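Local coordinates for protein N-acetylglucosamine 2-epimerase (Xylella fastidiosa, PDB 3GT5) that belongs to the N-acylglucosamine 2-epimerase family and is probably a sugar isomerase, although its own substrate is not established, at residues A[237-247]-A[293-304]; A[133-141]-A[188-197]. All coordinates share one frame; numbering follows the deposited sequence.

Contact 1: A[237-247]-A[293-304]; sequences KHLFRPWGFQP and CYGFAPDGTICD
Phe245 and Phe296 pair as a single antiparallel bridge, a hydrogen-bonded pair. Phe245 N donates to Phe296 O at 2.8 Å, and Phe296 N returns a bond to Phe245 O at 3.0 Å. Beside them, Gly295 CA makes a CA-H...O contact with Phe245 O. The two phenyl rings are tilted by 30° and displaced, so they do not stack face to face. Instead, CB of Phe245 sits over one face of the Phe296 ring, 3.8 Å from its centroid. The rim of the Phe245 ring runs on to Pro298, with CE2 3.9 Å from Pro298 CA.

On one flank, Trp243 CH2 lies 3.7 Å from Ala297 CB, which meets the indole at its edge. Cys303 SG approaches the same indole obliquely. Trp243 NE1 is held outside the contact by Trp229 O. On the other flank, the bend of Gln246 at chi2 (-92°) brings NE2 over the centre of the Tyr294 ring, with amide and ring planes 86° apart. A water bonds Tyr294 O and, weakly, Gln246 OE1. A second water links Tyr294 OH to His238 O.

The 293-304 chain folds back through a type I turn, Ala297 to Gly300, with a classic bulge where Tyr294 and Gly295 both face Asp304. Strand 295-296 is an outer strand of a three-stranded antiparallel sheet. The bridge ties it to the loop leading into helix 247-263, while Phe296 also touches helix 269-284 and Tyr294 helix 309-326.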
loop_
_atom_site.group_PDB
_atom_site.type_symbol
_atom_site.label_atom_id
_atom_site.label_comp_id
_atom_site.label_asym_id
_atom_site.label_seq_id
_atom_site.Cartn_x
_atom_site.Cartn_y
_atom_site.Cartn_z
ATOM N N LYS A 237 9.200 15.791 -0.708
ATOM C CA LYS A 237 8.108 15.172 -1.449
ATOM C C LYS A 237 8.555 13.946 -2.283
ATOM O O LYS A 237 7.832 13.506 -3.188
ATOM C CB LYS A 237 7.452 16.226 -2.346
ATOM C CG LYS A 237 7.072 17.507 -1.574
ATOM C CD LYS A 237 6.511 18.568 -2.510
ATOM C CE LYS A 237 5.729 19.628 -1.744
ATOM N NZ LYS A 237 5.141 20.616 -2.709
ATOM N N HIS A 238 9.732 13.388 -1.990
ATOM C CA HIS A 238 10.137 12.140 -2.613
ATOM C C HIS A 238 8.959 11.172 -2.495
ATOM O O HIS A 238 8.303 11.135 -1.465
ATOM C CB HIS A 238 11.392 11.611 -1.898
ATOM C CG HIS A 238 11.994 10.415 -2.550
ATOM N ND1 HIS A 238 11.538 9.136 -2.319
ATOM C CD2 HIS A 238 13.025 10.302 -3.422
ATOM C CE1 HIS A 238 12.267 8.281 -3.020
ATOM N NE2 HIS A 238 13.169 8.966 -3.707
ATOM N N LEU A 239 8.678 10.382 -3.541
ATOM C CA LEU A 239 7.442 9.567 -3.640
ATOM C C LEU A 239 7.375 8.431 -2.628
ATOM O O LEU A 239 6.313 8.177 -2.053
ATOM C CB LEU A 239 7.292 9.000 -5.080
ATOM C CG LEU A 239 6.028 8.184 -5.441
ATOM C CD1 LEU A 239 4.744 8.919 -5.095
ATOM C CD2 LEU A 239 6.029 7.785 -6.958
ATOM N N PHE A 240 8.500 7.764 -2.377
ATOM C CA PHE A 240 8.526 6.637 -1.449
ATOM C C PHE A 240 9.131 6.944 -0.100
ATOM O O PHE A 240 8.874 6.210 0.867
ATOM C CB PHE A 240 9.271 5.451 -2.088
ATOM C CG PHE A 240 8.624 4.961 -3.360
ATOM C CD1 PHE A 240 7.468 4.199 -3.320
ATOM C CD2 PHE A 240 9.129 5.321 -4.592
ATOM C CE1 PHE A 240 6.841 3.761 -4.515
ATOM C CE2 PHE A 240 8.495 4.873 -5.787
ATOM C CZ PHE A 240 7.368 4.093 -5.724
ATOM N N ARG A 241 9.923 8.017 -0.027
ATOM C CA ARG A 241 10.684 8.376 1.177
ATOM C C ARG A 241 10.522 9.881 1.461
ATOM O O ARG A 241 11.501 10.627 1.493
ATOM C CB ARG A 241 12.177 8.046 1.004
ATOM C CG ARG A 241 12.468 6.539 0.925
ATOM C CD ARG A 241 13.960 6.295 0.858
ATOM N NE ARG A 241 14.246 4.913 0.471
ATOM C CZ ARG A 241 15.465 4.421 0.258
ATOM N NH1 ARG A 241 16.572 5.163 0.413
ATOM N NH2 ARG A 241 15.580 3.137 -0.083
ATOM N N PRO A 242 9.267 10.308 1.721
ATOM C CA PRO A 242 9.000 11.715 2.000
ATOM C C PRO A 242 9.535 12.104 3.374
ATOM O O PRO A 242 9.800 11.238 4.200
ATOM C CB PRO A 242 7.461 11.778 1.984
ATOM C CG PRO A 242 7.013 10.453 2.392
ATOM C CD PRO A 242 8.056 9.482 1.838
ATOM N N TRP A 243 9.681 13.389 3.637
ATOM C CA TRP A 243 10.098 13.812 4.976
ATOM C C TRP A 243 8.887 14.087 5.874
ATOM O O TRP A 243 7.905 14.694 5.430
ATOM C CB TRP A 243 10.970 15.080 4.922
ATOM C CG TRP A 243 11.530 15.413 6.309
ATOM C CD1 TRP A 243 12.696 14.932 6.851
ATOM C CD2 TRP A 243 10.966 16.283 7.306
ATOM N NE1 TRP A 243 12.863 15.403 8.130
ATOM C CE2 TRP A 243 11.829 16.247 8.431
ATOM C CE3 TRP A 243 9.796 17.072 7.374
ATOM C CZ2 TRP A 243 11.583 16.994 9.586
ATOM C CZ3 TRP A 243 9.548 17.812 8.534
ATOM C CH2 TRP A 243 10.415 17.753 9.628
ATOM N N GLY A 244 8.984 13.716 7.151
ATOM C CA GLY A 244 7.978 14.073 8.168
ATOM C C GLY A 244 7.193 12.846 8.599
ATOM O O GLY A 244 7.305 11.784 7.943
ATOM N N PHE A 245 6.421 12.963 9.690
ATOM C CA PHE A 245 5.489 11.910 10.049
ATOM C C PHE A 245 4.398 11.864 9.021
ATOM O O PHE A 245 3.863 12.900 8.628
ATOM C CB PHE A 245 4.866 12.136 11.430
ATOM C CG PHE A 245 5.784 11.844 12.567
ATOM C CD1 PHE A 245 6.081 10.532 12.898
ATOM C CD2 PHE A 245 6.305 12.866 13.351
ATOM C CE1 PHE A 245 6.871 10.232 13.956
ATOM C CE2 PHE A 245 7.136 12.568 14.448
ATOM C CZ PHE A 245 7.425 11.253 14.737
ATOM N N GLN A 246 4.068 10.648 8.584
ATOM C CA GLN A 246 3.040 10.411 7.580
ATOM C C GLN A 246 1.814 9.866 8.311
ATOM O O GLN A 246 1.814 8.700 8.695
ATOM C CB GLN A 246 3.556 9.355 6.600
ATOM C CG GLN A 246 4.632 9.875 5.662
ATOM C CD GLN A 246 3.989 10.387 4.408
ATOM O OE1 GLN A 246 3.229 9.642 3.768
ATOM N NE2 GLN A 246 4.259 11.658 4.037
ATOM N N PRO A 247 0.769 10.687 8.534
ATOM C CA PRO A 247 -0.417 10.150 9.173
ATOM C C PRO A 247 -1.001 8.909 8.477
ATOM O O PRO A 247 -1.533 8.015 9.138
ATOM C CB PRO A 247 -1.439 11.324 9.081
ATOM C CG PRO A 247 -0.853 12.295 8.173
ATOM C CD PRO A 247 0.613 12.138 8.264
ATOM N N CYS A 293 -4.147 15.913 6.031
ATOM C CA CYS A 293 -2.911 16.441 5.440
ATOM C C CYS A 293 -1.827 15.364 5.314
ATOM O O CYS A 293 -1.894 14.334 5.999
ATOM C CB CYS A 293 -2.374 17.596 6.296
ATOM S SG CYS A 293 -3.485 19.023 6.284
ATOM N N TYR A 294 -0.868 15.593 4.433
ATOM C CA TYR A 294 0.132 14.575 4.072
ATOM C C TYR A 294 1.170 14.312 5.174
ATOM O O TYR A 294 1.559 13.155 5.387
ATOM C CB TYR A 294 0.860 14.987 2.827
ATOM C CG TYR A 294 1.695 13.935 2.147
ATOM C CD1 TYR A 294 1.185 12.666 1.856
ATOM C CD2 TYR A 294 2.966 14.242 1.700
ATOM C CE1 TYR A 294 1.947 11.737 1.143
ATOM C CE2 TYR A 294 3.746 13.316 1.027
ATOM C CZ TYR A 294 3.229 12.068 0.754
ATOM O OH TYR A 294 4.005 11.195 0.033
ATOM N N GLY A 295 1.618 15.372 5.851
ATOM C CA GLY A 295 2.797 15.264 6.715
ATOM C C GLY A 295 2.826 16.283 7.830
ATOM O O GLY A 295 2.318 17.405 7.678
ATOM N N PHE A 296 3.354 15.877 8.973
ATOM C CA PHE A 296 3.615 16.807 10.066
ATOM C C PHE A 296 4.990 16.550 10.661
ATOM O O PHE A 296 5.516 15.424 10.641
ATOM C CB PHE A 296 2.490 16.848 11.125
ATOM C CG PHE A 296 2.200 15.538 11.793
ATOM C CD1 PHE A 296 2.869 15.156 12.927
ATOM C CD2 PHE A 296 1.194 14.723 11.306
ATOM C CE1 PHE A 296 2.544 13.969 13.587
ATOM C CE2 PHE A 296 0.896 13.501 11.923
ATOM C CZ PHE A 296 1.565 13.121 13.047
ATOM N N ALA A 297 5.611 17.637 11.111
ATOM C CA ALA A 297 6.956 17.574 11.705
ATOM C C ALA A 297 6.877 17.030 13.126
ATOM O O ALA A 297 5.793 16.907 13.710
ATOM C CB ALA A 297 7.592 19.007 11.695
ATOM N N PRO A 298 8.041 16.727 13.738
ATOM C CA PRO A 298 8.041 16.259 15.138
ATOM C C PRO A 298 7.518 17.231 16.221
ATOM O O PRO A 298 7.245 16.807 17.322
ATOM C CB PRO A 298 9.510 15.894 15.377
ATOM C CG PRO A 298 10.022 15.587 14.015
ATOM C CD PRO A 298 9.345 16.553 13.083
ATOM N N ASP A 299 7.336 18.514 15.889
ATOM C CA ASP A 299 6.718 19.477 16.808
ATOM C C ASP A 299 5.193 19.522 16.640
ATOM O O ASP A 299 4.538 20.330 17.306
ATOM C CB ASP A 299 7.331 20.892 16.591
ATOM C CG ASP A 299 6.951 21.519 15.240
ATOM O OD1 ASP A 299 6.712 20.752 14.264
ATOM O OD2 ASP A 299 6.895 22.771 15.140
ATOM N N GLY A 300 4.669 18.718 15.694
ATOM C CA GLY A 300 3.243 18.673 15.366
ATOM C C GLY A 300 2.837 19.549 14.185
ATOM O O GLY A 300 1.697 19.470 13.715
ATOM N N THR A 301 3.729 20.413 13.715
ATOM C CA THR A 301 3.334 21.389 12.721
ATOM C C THR A 301 3.193 20.724 11.363
ATOM O O THR A 301 4.087 19.974 10.937
ATOM C CB THR A 301 4.374 22.535 12.592
ATOM O OG1 THR A 301 4.469 23.214 13.836
ATOM C CG2 THR A 301 3.961 23.543 11.505
ATOM N N ILE A 302 2.089 21.001 10.670
ATOM C CA ILE A 302 1.901 20.461 9.320
ATOM C C ILE A 302 3.023 20.921 8.400
ATOM O O ILE A 302 3.279 22.138 8.246
ATOM C CB ILE A 302 0.501 20.825 8.741
ATOM C CG1 ILE A 302 -0.608 20.244 9.606
ATOM C CG2 ILE A 302 0.389 20.378 7.264
ATOM C CD1 ILE A 302 -0.617 18.781 9.688
ATOM N N CYS A 303 3.712 19.977 7.761
ATOM C CA CYS A 303 4.801 20.329 6.866
ATOM C C CYS A 303 4.434 20.129 5.399
ATOM O O CYS A 303 5.133 20.614 4.513
ATOM C CB CYS A 303 6.078 19.562 7.223
ATOM S SG CYS A 303 5.860 17.770 7.244
ATOM N N ASP A 304 3.325 19.423 5.140
ATOM C CA ASP A 304 2.810 19.265 3.800
ATOM C C ASP A 304 1.296 19.129 3.948
ATOM O O ASP A 304 0.785 18.148 4.513
ATOM C CB ASP A 304 3.502 18.060 3.088
ATOM C CG ASP A 304 3.161 17.951 1.618
ATOM O OD1 ASP A 304 2.127 18.508 1.188
ATOM O OD2 ASP A 304 3.933 17.289 0.872
HETATM O O HOH W 1 5.698 12.436 -1.776
HETATM O O HOH W 2 0.651 10.514 5.226
#

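Contact 2: A[133-141]-A[188-197]; sequences AREWMDETW and ASGEQRYLER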
loop_
_atom_site.group_PDB
_atom_site.type_symbol
_atom_site.label_atom_id
_atom_site.label_comp_id
_atom_site.label_asym_id
_atom_site.label_seq_id
_atom_site.Cartn_x
_atom_site.Cartn_y
_atom_site.Cartn_z
ATOM N N ALA A 133 2.137 -20.429 -7.840
ATOM C CA ALA A 133 2.442 -19.240 -7.047
ATOM C C ALA A 133 2.917 -19.580 -5.614
ATOM O O ALA A 133 3.657 -18.811 -5.033
ATOM C CB ALA A 133 1.217 -18.261 -7.015
ATOM N N ARG A 134 2.544 -20.754 -5.077
ATOM C CA ARG A 134 3.007 -21.148 -3.770
ATOM C C ARG A 134 4.544 -21.284 -3.806
ATOM O O ARG A 134 5.224 -20.885 -2.852
ATOM C CB ARG A 134 2.338 -22.456 -3.328
ATOM C CG ARG A 134 2.636 -22.929 -1.888
ATOM C CD ARG A 134 1.968 -24.302 -1.595
ATOM N NE ARG A 134 0.508 -24.192 -1.593
ATOM C CZ ARG A 134 -0.237 -23.883 -0.525
ATOM N NH1 ARG A 134 0.319 -23.644 0.652
ATOM N NH2 ARG A 134 -1.554 -23.802 -0.640
ATOM N N GLU A 135 5.088 -21.828 -4.906
ATOM C CA GLU A 135 6.548 -21.963 -5.079
ATOM C C GLU A 135 7.203 -20.597 -5.296
ATOM O O GLU A 135 8.281 -20.343 -4.776
ATOM C CB GLU A 135 6.914 -22.844 -6.283
ATOM C CG GLU A 135 6.754 -24.333 -6.070
ATOM C CD GLU A 135 5.400 -24.749 -5.540
ATOM O OE1 GLU A 135 4.374 -24.626 -6.282
ATOM O OE2 GLU A 135 5.366 -25.246 -4.381
ATOM N N TRP A 136 6.553 -19.729 -6.068
ATOM C CA TRP A 136 7.113 -18.389 -6.315
ATOM C C TRP A 136 7.219 -17.615 -5.017
ATOM O O TRP A 136 8.179 -16.843 -4.829
ATOM C CB TRP A 136 6.233 -17.586 -7.280
ATOM C CG TRP A 136 5.985 -18.204 -8.606
ATOM C CD1 TRP A 136 6.742 -19.162 -9.240
ATOM C CD2 TRP A 136 4.896 -17.896 -9.492
ATOM N NE1 TRP A 136 6.171 -19.477 -10.454
ATOM C CE2 TRP A 136 5.030 -18.723 -10.621
ATOM C CE3 TRP A 136 3.805 -17.012 -9.420
ATOM C CZ2 TRP A 136 4.125 -18.676 -11.705
ATOM C CZ3 TRP A 136 2.893 -16.970 -10.492
ATOM C CH2 TRP A 136 3.063 -17.803 -11.610
ATOM N N MET A 137 6.223 -17.813 -4.133
ATOM C CA MET A 137 6.222 -17.232 -2.774
ATOM C C MET A 137 7.405 -17.771 -1.975
ATOM O O MET A 137 8.133 -17.028 -1.303
ATOM C CB MET A 137 4.890 -17.480 -2.024
ATOM C CG MET A 137 3.618 -16.883 -2.682
ATOM S SD MET A 137 2.021 -17.578 -2.234
ATOM C CE MET A 137 2.034 -17.210 -0.521
ATOM N N ASP A 138 7.604 -19.090 -2.032
ATOM C CA ASP A 138 8.721 -19.685 -1.322
ATOM C C ASP A 138 10.068 -19.164 -1.872
ATOM O O ASP A 138 10.968 -18.842 -1.098
ATOM C CB ASP A 138 8.638 -21.222 -1.312
ATOM C CG ASP A 138 9.815 -21.846 -0.592
ATOM O OD1 ASP A 138 10.112 -21.486 0.589
ATOM O OD2 ASP A 138 10.507 -22.642 -1.265
ATOM N N GLU A 139 10.183 -19.002 -3.185
ATOM C CA GLU A 139 11.405 -18.470 -3.834
ATOM C C GLU A 139 11.660 -17.051 -3.360
ATOM O O GLU A 139 12.813 -16.697 -3.094
ATOM C CB GLU A 139 11.203 -18.498 -5.350
ATOM C CG GLU A 139 12.152 -17.753 -6.317
ATOM C CD GLU A 139 11.419 -17.501 -7.635
ATOM O OE1 GLU A 139 10.777 -16.411 -7.784
ATOM O OE2 GLU A 139 11.361 -18.449 -8.467
ATOM N N THR A 140 10.577 -16.258 -3.221
ATOM C CA THR A 140 10.710 -14.852 -2.780
ATOM C C THR A 140 11.100 -14.814 -1.292
ATOM O O THR A 140 11.973 -14.044 -0.908
ATOM C CB THR A 140 9.411 -14.088 -3.032
ATOM O OG1 THR A 140 9.049 -14.227 -4.410
ATOM C CG2 THR A 140 9.560 -12.576 -2.673
ATOM N N TRP A 141 10.488 -15.663 -0.477
ATOM C CA TRP A 141 10.882 -15.791 0.943
ATOM C C TRP A 141 12.407 -16.108 1.034
ATOM O O TRP A 141 13.160 -15.492 1.818
ATOM C CB TRP A 141 10.054 -16.889 1.627
ATOM C CG TRP A 141 10.500 -17.205 3.028
ATOM C CD1 TRP A 141 11.481 -18.100 3.382
ATOM C CD2 TRP A 141 10.041 -16.627 4.247
ATOM N NE1 TRP A 141 11.634 -18.115 4.726
ATOM C CE2 TRP A 141 10.758 -17.236 5.288
ATOM C CE3 TRP A 141 9.042 -15.688 4.579
ATOM C CZ2 TRP A 141 10.556 -16.913 6.625
ATOM C CZ3 TRP A 141 8.843 -15.383 5.899
ATOM C CH2 TRP A 141 9.584 -15.998 6.913
ATOM N N ALA A 188 -3.304 -16.710 1.810
ATOM C CA ALA A 188 -3.283 -17.519 0.561
ATOM C C ALA A 188 -2.798 -18.949 0.771
ATOM O O ALA A 188 -3.340 -19.856 0.161
ATOM C CB ALA A 188 -2.469 -16.848 -0.478
ATOM N N SER A 189 -1.803 -19.148 1.647
ATOM C CA SER A 189 -1.087 -20.435 1.741
ATOM C C SER A 189 -1.346 -21.213 3.032
ATOM O O SER A 189 -1.069 -22.420 3.089
ATOM C CB SER A 189 0.414 -20.220 1.650
ATOM O OG SER A 189 0.883 -19.542 2.777
ATOM N N GLY A 190 -1.802 -20.526 4.081
ATOM C CA GLY A 190 -1.923 -21.057 5.420
ATOM C C GLY A 190 -0.617 -21.313 6.172
ATOM O O GLY A 190 -0.654 -21.872 7.253
ATOM N N GLU A 191 0.527 -20.932 5.617
ATOM C CA GLU A 191 1.807 -21.189 6.309
ATOM C C GLU A 191 2.011 -20.236 7.472
ATOM O O GLU A 191 2.069 -18.989 7.279
ATOM C CB GLU A 191 2.966 -21.117 5.350
ATOM C CG GLU A 191 2.886 -22.118 4.206
ATOM C CD GLU A 191 4.021 -21.995 3.217
ATOM O OE1 GLU A 191 3.789 -22.261 2.009
ATOM O OE2 GLU A 191 5.154 -21.656 3.619
ATOM N N GLN A 192 2.234 -20.805 8.655
ATOM C CA GLN A 192 2.412 -20.062 9.862
ATOM C C GLN A 192 3.592 -19.116 9.801
ATOM O O GLN A 192 3.513 -18.044 10.446
ATOM C CB GLN A 192 2.573 -20.998 11.102
ATOM C CG GLN A 192 2.328 -20.309 12.480
ATOM C CD GLN A 192 0.907 -19.816 12.678
ATOM O OE1 GLN A 192 -0.024 -20.208 11.917
ATOM N NE2 GLN A 192 0.702 -18.954 13.704
ATOM N N ARG A 193 4.646 -19.483 9.079
ATOM C CA ARG A 193 5.866 -18.639 9.076
ATOM C C ARG A 193 5.563 -17.231 8.568
ATOM O O ARG A 193 6.165 -16.247 9.015
ATOM C CB ARG A 193 7.014 -19.247 8.290
ATOM C CG ARG A 193 6.894 -19.215 6.750
ATOM C CD ARG A 193 7.991 -20.039 6.104
ATOM N NE ARG A 193 7.855 -19.978 4.639
ATOM C CZ ARG A 193 8.729 -20.453 3.772
ATOM N NH1 ARG A 193 9.824 -21.064 4.184
ATOM N NH2 ARG A 193 8.484 -20.332 2.465
ATOM N N TYR A 194 4.675 -17.143 7.592
ATOM C CA TYR A 194 4.311 -15.832 7.062
ATOM C C TYR A 194 3.575 -14.964 8.038
ATOM O O TYR A 194 3.890 -13.773 8.133
ATOM C CB TYR A 194 3.486 -15.992 5.775
ATOM C CG TYR A 194 4.161 -16.730 4.690
ATOM C CD1 TYR A 194 5.494 -16.482 4.346
ATOM C CD2 TYR A 194 3.471 -17.696 3.960
ATOM C CE1 TYR A 194 6.108 -17.135 3.325
ATOM C CE2 TYR A 194 4.075 -18.344 2.912
ATOM C CZ TYR A 194 5.408 -18.073 2.592
ATOM O OH TYR A 194 6.036 -18.708 1.517
ATOM N N LEU A 195 2.596 -15.534 8.760
ATOM C CA LEU A 195 1.854 -14.801 9.781
ATOM C C LEU A 195 2.769 -14.345 10.929
ATOM O O LEU A 195 2.670 -13.206 11.431
ATOM C CB LEU A 195 0.728 -15.673 10.331
ATOM C CG LEU A 195 -0.129 -15.074 11.414
ATOM C CD1 LEU A 195 -0.788 -13.711 10.940
ATOM C CD2 LEU A 195 -1.202 -16.151 11.942
ATOM N N GLU A 196 3.692 -15.242 11.307
ATOM C CA GLU A 196 4.592 -14.945 12.401
ATOM C C GLU A 196 5.613 -13.855 12.014
ATOM O O GLU A 196 5.950 -12.989 12.838
ATOM C CB GLU A 196 5.275 -16.203 12.898
ATOM C CG GLU A 196 4.233 -17.191 13.509
ATOM C CD GLU A 196 3.682 -16.891 14.898
ATOM O OE1 GLU A 196 4.104 -15.928 15.589
ATOM O OE2 GLU A 196 2.773 -17.672 15.324
ATOM N N ARG A 197 6.045 -13.867 10.781
ATOM C CA ARG A 197 6.963 -12.809 10.309
ATOM C C ARG A 197 6.222 -11.492 10.271
ATOM O O ARG A 197 6.784 -10.432 10.611
ATOM C CB ARG A 197 7.551 -13.178 8.975
ATOM C CG ARG A 197 8.503 -12.172 8.382
ATOM C CD ARG A 197 9.680 -11.866 9.272
ATOM N NE ARG A 197 10.441 -13.043 9.672
ATOM C CZ ARG A 197 11.451 -13.588 9.002
ATOM N NH1 ARG A 197 11.852 -13.134 7.816
ATOM N NH2 ARG A 197 12.072 -14.643 9.538
HETATM O O HOH W 3 4.577 -20.500 0.025
HETATM O O HOH W 4 2.820 -24.621 1.567
HETATM O O HOH W 5 11.686 -22.304 2.489
#
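The indole of Trp141 carries the guanidinium of Arg193 flat on one face, a stacked cation-pi pair with centres 3.7 Å apart and planes at 15°. This is helix packing consistent with the (alpha/alpha)6 barrel known for this family: helix 133-147 lies against the turn between helices 172-189 and 192-211. Tyr194 turns its ring edge toward the face of Trp141, an offset edge-to-face pair with Tyr194 CE1 3.5 Å from Trp141 CE3. Arg197 CB lies at the indole edge, and Trp141 CH2 sits over the centre of the Arg197 guanidinium. The far end of Arg197 is held outside these segments by Glu145. Segments 133-141 and 192-197 cross at 46°, their axes 12.7 Å apart, so long side chains bridge the gap.

Arg134, Asp138, Glu191 and Arg193 form a salt-bridge network. Arg193 NH2 gives a nearly straight bond to the anti lone pair of Asp138 OD1 at 2.7 Å, and also donates to Tyr194 OH. These two bonds lie in the guanidinium plane and probably help fix its rotation over the indole. Glu191 OE2 faces Arg193 NE from well out of that plane, by charge alone. The Arg134 NH1 to Glu191 OE1 pair is long, and a water bridges it. Another water joins Glu191 OE1 to Tyr194 OH, and a third joins Asp138 OD1 to Arg193 NH1. Met137 CE packs 4.0 Å from Ser189 CB.

Arg134 grips the end of helix 172-189. Its chain bends at chi3 (-67°), and NH1 meets a lone pair of Ser189 O in the carbonyl plane at 3.1 Å.

The two contacts lie on opposite sides of the chain's centre. Their centres are 33 Å apart, and their nearest atoms are about 17 Å apart, so neither touches the other. Contact 2 comes first along the chain and closes before contact 1 opens. Both belong to the same helical epimerase fold. Contact 2 joins helix 133-147 to the consecutive helices 172-189 and 192-211. Contact 1 instead joins two loop-rich connections, one before helix 247-263 and one at the edge of the three-stranded sheet. They are thus separate parts of the fold: contact 2 packs a helix against a helix turn, and contact 1 ties a loop to an edge strand.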